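Local coordinates for putative carbohydrate binding protein (Pseudomonas aeruginosa, PDB 3QEC) that probably binds carbohydrates, including the polyanion heparin, as well as suramin, with a possible part in carbohydrate transport and biofilm formation, at residues 28-33 and 113-118; 66-71 and 125-130. One frame throughout, in Å; residues are numbered along the deposited sequence.

How the contacts relate
Contacts 1 and 2 share one antiparallel sheet, in which strands 107-120 and 125-138 are hairpin neighbours. Contact 1 joins strand 107-120 to strand 24-33 of the other, mixed sheet; contact 2 joins the outermost strand 125-138 to the loop after helix 54-63. Their segments alternate along the chain (28-33, 66-71, 113-118, 125-130), and their centres lie about 11 Å apart. The hairpin ties them directly: W117 O lies 2.9 Å from E128 N, and L115 O the same distance from G130 N, both probable backbone hydrogen bonds. R150 also links them, touching L32 and pairing with D67, so the sheet interface and the loop attachment meet near the C-terminus.

Contact 1 (28-33 and 113-118); sequences GDLYLT and SELTWS
S113 meets L30 through both leucine methyls: CD2 of L30 is 3.5 Å from OG of S113, and CD1 approaches the serine CB at 3.9 Å. The hydroxyl is hydrogen-bonded to K46 O, and the leucine methyls pack against its oxygen and CB by van der Waals contact. Two residues on, L115 again points at strand 28-33. Its CG lies anti to the backbone N (chi1 172°), which carries CD2 over the opposing main chain, 4.1 Å from Y31 CA and 4.2 Å from L32 CB. The reach is returned by L32, whose CD1 comes within 3.6 Å of L115 O. This is face-to-face packing in a beta sandwich: the two strands belong to different sheets, their axes approach to 8.0 Å with a crossing angle of -43°, and in the layer between them L30 and L32 from one strand meet S113, L115 and W117 from the other. L30 extends that layer to V132 and L148. At W117 a chi1 of 65°, with CG between the backbone N and the carbonyl carbon, turns the indole toward L32, to which it presents the edge of its six-membered ring. L32 CB lies near the ring plane, 3.8 Å from W117 CH2, while CZ2 lies beside the carbonyl carbon of T33. Q40 and E128 also touch this partly exposed tryptophan, and a glycerol hydrogen-bonds to T33 N.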
loop_
_atom_site.group_PDB
_atom_site.type_symbol
_atom_site.label_atom_id
_atom_site.label_comp_id
_atom_site.label_asym_id
_atom_site.label_seq_id
_atom_site.Cartn_x
_atom_site.Cartn_y
_atom_site.Cartn_z
ATOM N N GLY A 28 11.040 -0.098 -5.927
ATOM C CA GLY A 28 10.979 -0.483 -4.533
ATOM C C GLY A 28 11.023 -1.962 -4.299
ATOM O O GLY A 28 11.046 -2.751 -5.247
ATOM N N ASP A 29 11.002 -2.317 -3.012
ATOM C CA ASP A 29 11.055 -3.678 -2.498
ATOM C C ASP A 29 10.007 -3.860 -1.438
ATOM O O ASP A 29 9.806 -2.967 -0.605
ATOM C CB ASP A 29 12.451 -3.983 -1.935
ATOM C CG ASP A 29 13.543 -3.970 -2.991
ATOM O OD1 ASP A 29 13.592 -4.915 -3.810
ATOM O OD2 ASP A 29 14.347 -3.018 -2.998
ATOM N N LEU A 30 9.299 -5.001 -1.499
ATOM C CA LEU A 30 8.252 -5.352 -0.545
ATOM C C LEU A 30 8.659 -6.570 0.274
ATOM O O LEU A 30 9.053 -7.605 -0.293
ATOM C CB LEU A 30 6.903 -5.609 -1.260
ATOM C CG LEU A 30 5.779 -6.255 -0.424
ATOM C CD1 LEU A 30 5.188 -5.271 0.581
ATOM C CD2 LEU A 30 4.695 -6.806 -1.314
ATOM N N TYR A 31 8.557 -6.440 1.616
ATOM C CA TYR A 31 8.824 -7.539 2.553
ATOM C C TYR A 31 8.308 -7.207 3.946
ATOM O O TYR A 31 8.172 -6.035 4.304
ATOM C CB TYR A 31 10.318 -7.938 2.603
ATOM C CG TYR A 31 11.231 -6.973 3.327
ATOM C CD1 TYR A 31 11.784 -5.876 2.669
ATOM C CD2 TYR A 31 11.600 -7.196 4.651
ATOM C CE1 TYR A 31 12.656 -5.003 3.324
ATOM C CE2 TYR A 31 12.463 -6.325 5.320
ATOM C CZ TYR A 31 12.995 -5.235 4.650
ATOM O OH TYR A 31 13.856 -4.399 5.323
ATOM N N LEU A 32 8.014 -8.256 4.724
ATOM C CA LEU A 32 7.587 -8.143 6.118
ATOM C C LEU A 32 8.398 -9.148 6.921
ATOM O O LEU A 32 9.087 -9.960 6.313
ATOM C CB LEU A 32 6.056 -8.332 6.276
ATOM C CG LEU A 32 5.156 -7.177 5.755
ATOM C CD1 LEU A 32 3.693 -7.461 6.029
ATOM C CD2 LEU A 32 5.543 -5.822 6.343
ATOM N N THR A 33 8.390 -9.065 8.258
ATOM C CA THR A 33 9.174 -9.984 9.100
ATOM C C THR A 33 8.257 -10.860 9.944
ATOM O O THR A 33 7.318 -10.358 10.546
ATOM C CB THR A 33 10.147 -9.192 10.013
ATOM O OG1 THR A 33 10.985 -8.357 9.222
ATOM C CG2 THR A 33 11.019 -10.087 10.864
ATOM N N SER A 113 0.412 -2.144 0.112
ATOM C CA SER A 113 0.335 -3.565 -0.237
ATOM C C SER A 113 -0.159 -4.416 0.947
ATOM O O SER A 113 -0.252 -3.922 2.077
ATOM C CB SER A 113 1.691 -4.078 -0.711
ATOM O OG SER A 113 1.545 -5.300 -1.419
ATOM N N GLU A 114 -0.497 -5.686 0.668
ATOM C CA GLU A 114 -0.929 -6.668 1.656
ATOM C C GLU A 114 -0.143 -7.957 1.427
ATOM O O GLU A 114 -0.187 -8.539 0.342
ATOM C CB GLU A 114 -2.447 -6.903 1.596
ATOM C CG GLU A 114 -2.956 -7.963 2.564
ATOM C CD GLU A 114 -4.428 -7.915 2.934
ATOM O OE1 GLU A 114 -5.127 -6.955 2.540
ATOM O OE2 GLU A 114 -4.871 -8.820 3.672
ATOM N N LEU A 115 0.602 -8.377 2.443
ATOM C CA LEU A 115 1.417 -9.572 2.376
ATOM C C LEU A 115 1.157 -10.435 3.611
ATOM O O LEU A 115 1.465 -10.034 4.733
ATOM C CB LEU A 115 2.905 -9.181 2.233
ATOM C CG LEU A 115 3.954 -10.282 2.335
ATOM C CD1 LEU A 115 3.791 -11.332 1.228
ATOM C CD2 LEU A 115 5.332 -9.684 2.328
ATOM N N THR A 116 0.545 -11.603 3.393
ATOM C CA THR A 116 0.238 -12.567 4.447
ATOM C C THR A 116 0.761 -13.956 4.043
ATOM O O THR A 116 0.920 -14.249 2.858
ATOM C CB THR A 116 -1.269 -12.582 4.801
ATOM O OG1 THR A 116 -2.022 -13.061 3.696
ATOM C CG2 THR A 116 -1.795 -11.213 5.224
ATOM N N TRP A 117 1.076 -14.782 5.037
ATOM C CA TRP A 117 1.570 -16.139 4.847
ATOM C C TRP A 117 1.211 -16.967 6.087
ATOM O O TRP A 117 0.671 -16.432 7.061
ATOM C CB TRP A 117 3.084 -16.159 4.530
ATOM C CG TRP A 117 3.953 -15.661 5.645
ATOM C CD1 TRP A 117 4.540 -16.413 6.624
ATOM C CD2 TRP A 117 4.247 -14.290 5.960
ATOM N NE1 TRP A 117 5.164 -15.595 7.537
ATOM C CE2 TRP A 117 5.043 -14.290 7.129
ATOM C CE3 TRP A 117 3.930 -13.058 5.356
ATOM C CZ2 TRP A 117 5.527 -13.107 7.705
ATOM C CZ3 TRP A 117 4.403 -11.891 5.932
ATOM C CH2 TRP A 117 5.186 -11.923 7.095
ATOM N N SER A 118 1.470 -18.276 6.031
ATOM C CA SER A 118 1.153 -19.208 7.103
ATOM C C SER A 118 2.387 -19.718 7.812
ATOM O O SER A 118 3.409 -20.025 7.190
ATOM C CB SER A 118 0.353 -20.388 6.569
ATOM O OG SER A 118 -1.028 -20.072 6.608
#

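Contact 2 (66-71 and 125-130); sequences LDAAKR and TITEGG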
loop_
_atom_site.group_PDB
_atom_site.type_symbol
_atom_site.label_atom_id
_atom_site.label_comp_id
_atom_site.label_asym_id
_atom_site.label_seq_id
_atom_site.Cartn_x
_atom_site.Cartn_y
_atom_site.Cartn_z
ATOM N N LEU A 66 -1.796 -2.762 9.454
ATOM C CA LEU A 66 -2.466 -3.645 10.388
ATOM C C LEU A 66 -2.126 -5.104 10.141
ATOM O O LEU A 66 -2.344 -5.623 9.038
ATOM C CB LEU A 66 -3.997 -3.400 10.250
ATOM C CG LEU A 66 -4.987 -4.230 11.098
ATOM C CD1 LEU A 66 -4.719 -4.098 12.595
ATOM C CD2 LEU A 66 -6.427 -3.864 10.758
ATOM N N ASP A 67 -1.636 -5.774 11.202
ATOM C CA ASP A 67 -1.331 -7.211 11.210
ATOM C C ASP A 67 -2.642 -7.993 11.088
ATOM O O ASP A 67 -3.648 -7.583 11.674
ATOM C CB ASP A 67 -0.570 -7.603 12.494
ATOM C CG ASP A 67 0.892 -7.174 12.536
ATOM O OD1 ASP A 67 1.439 -6.805 11.476
ATOM O OD2 ASP A 67 1.485 -7.198 13.630
ATOM N N ALA A 68 -2.646 -9.082 10.291
ATOM C CA ALA A 68 -3.817 -9.940 10.090
ATOM C C ALA A 68 -4.280 -10.586 11.414
ATOM O O ALA A 68 -5.483 -10.796 11.602
ATOM C CB ALA A 68 -3.502 -11.019 9.071
ATOM N N ALA A 69 -3.336 -10.873 12.336
ATOM C CA ALA A 69 -3.661 -11.469 13.642
ATOM C C ALA A 69 -4.378 -10.475 14.564
ATOM O O ALA A 69 -5.177 -10.890 15.409
ATOM C CB ALA A 69 -2.394 -11.972 14.323
ATOM N N LYS A 70 -4.094 -9.165 14.389
ATOM C CA LYS A 70 -4.634 -8.083 15.212
ATOM C C LYS A 70 -5.920 -7.467 14.623
ATOM O O LYS A 70 -6.415 -6.474 15.160
ATOM C CB LYS A 70 -3.559 -7.008 15.438
ATOM C CG LYS A 70 -2.402 -7.503 16.311
ATOM C CD LYS A 70 -1.414 -6.400 16.640
ATOM C CE LYS A 70 -0.286 -6.883 17.515
ATOM N NZ LYS A 70 0.624 -5.773 17.911
ATOM N N ARG A 71 -6.489 -8.070 13.564
ATOM C CA ARG A 71 -7.729 -7.564 12.965
ATOM C C ARG A 71 -8.940 -7.884 13.838
ATOM O O ARG A 71 -9.064 -9.010 14.338
ATOM C CB ARG A 71 -7.970 -8.160 11.564
ATOM C CG ARG A 71 -7.044 -7.698 10.447
ATOM C CD ARG A 71 -7.403 -8.345 9.107
ATOM N NE ARG A 71 -7.230 -9.803 9.125
ATOM C CZ ARG A 71 -8.223 -10.692 9.074
ATOM N NH1 ARG A 71 -9.484 -10.286 8.969
ATOM N NH2 ARG A 71 -7.961 -11.994 9.118
ATOM N N THR A 125 -1.957 -23.693 12.898
ATOM C CA THR A 125 -1.615 -22.779 11.807
ATOM C C THR A 125 -1.934 -21.334 12.223
ATOM O O THR A 125 -3.051 -21.030 12.651
ATOM C CB THR A 125 -2.320 -23.181 10.497
ATOM O OG1 THR A 125 -2.023 -24.550 10.213
ATOM C CG2 THR A 125 -1.899 -22.311 9.307
ATOM N N ILE A 126 -0.928 -20.458 12.090
ATOM C CA ILE A 126 -0.966 -19.035 12.418
ATOM C C ILE A 126 -0.922 -18.256 11.118
ATOM O O ILE A 126 -0.210 -18.667 10.198
ATOM C CB ILE A 126 0.263 -18.681 13.339
ATOM C CG1 ILE A 126 0.451 -19.642 14.547
ATOM C CG2 ILE A 126 0.324 -17.209 13.755
ATOM C CD1 ILE A 126 -0.700 -19.756 15.600
ATOM N N THR A 127 -1.663 -17.138 11.028
ATOM C CA THR A 127 -1.589 -16.254 9.854
ATOM C C THR A 127 -0.688 -15.086 10.255
ATOM O O THR A 127 -0.904 -14.461 11.303
ATOM C CB THR A 127 -2.966 -15.845 9.322
ATOM O OG1 THR A 127 -3.642 -17.034 8.913
ATOM C CG2 THR A 127 -2.871 -14.897 8.140
ATOM N N GLU A 128 0.373 -14.869 9.468
ATOM C CA GLU A 128 1.368 -13.837 9.732
ATOM C C GLU A 128 1.283 -12.722 8.681
ATOM O O GLU A 128 0.672 -12.906 7.627
ATOM C CB GLU A 128 2.775 -14.459 9.775
ATOM C CG GLU A 128 2.995 -15.407 10.941
ATOM C CD GLU A 128 4.369 -15.320 11.566
ATOM O OE1 GLU A 128 4.615 -14.355 12.320
ATOM O OE2 GLU A 128 5.203 -16.216 11.307
ATOM N N GLY A 129 1.882 -11.578 8.989
ATOM C CA GLY A 129 1.891 -10.419 8.102
ATOM C C GLY A 129 0.617 -9.604 8.175
ATOM O O GLY A 129 -0.136 -9.683 9.154
ATOM N N GLY A 130 0.393 -8.813 7.135
ATOM C CA GLY A 130 -0.758 -7.926 7.029
ATOM C C GLY A 130 -0.528 -6.818 6.029
ATOM O O GLY A 130 0.173 -7.016 5.030
#
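A68 and G129 supply the central bond, in which A68 N donates to G129 O over 2.8 Å. It is nearly straight at the hydrogen, 172°, and the donor lies in the carbonyl plane. The motif is a single beta bridge, D67 with G130, by which a loop without regular structure runs antiparallel to the edge strand 125-138 of its sheet. Close main-chain approach continues on the D67 and G130 side of that bond. G130 CA gives a CA-H...O contact to L66 O at 3.4 Å, and D67 CA does likewise to G129 O. With no side chain on G130, the carbonyl of L66 can lie directly against its CA. Beyond the bridge A68 turns its methyl to the strand, its CB 4.0 Å from T127 CG2; that branch stands anti to the threonine backbone N, with chi1 -62° for OG1. A69 CB passes T127 O more loosely. Here the loop bends away from strand 125-138 in a type I turn from A68 to R71, overlapped by a weak K70 N to D67 O bond. Further out, L66 pairs with T131 by backbone and hydroxyl, continuing the attachment, while D67 OD1 forms a salt bridge with R150 and is hydrogen-bonded to a bound glycerol. Past the turn, R71 folds back so that A68 CB lies at the guanidinium edge, in its plane, 3.9 Å from R71 NE.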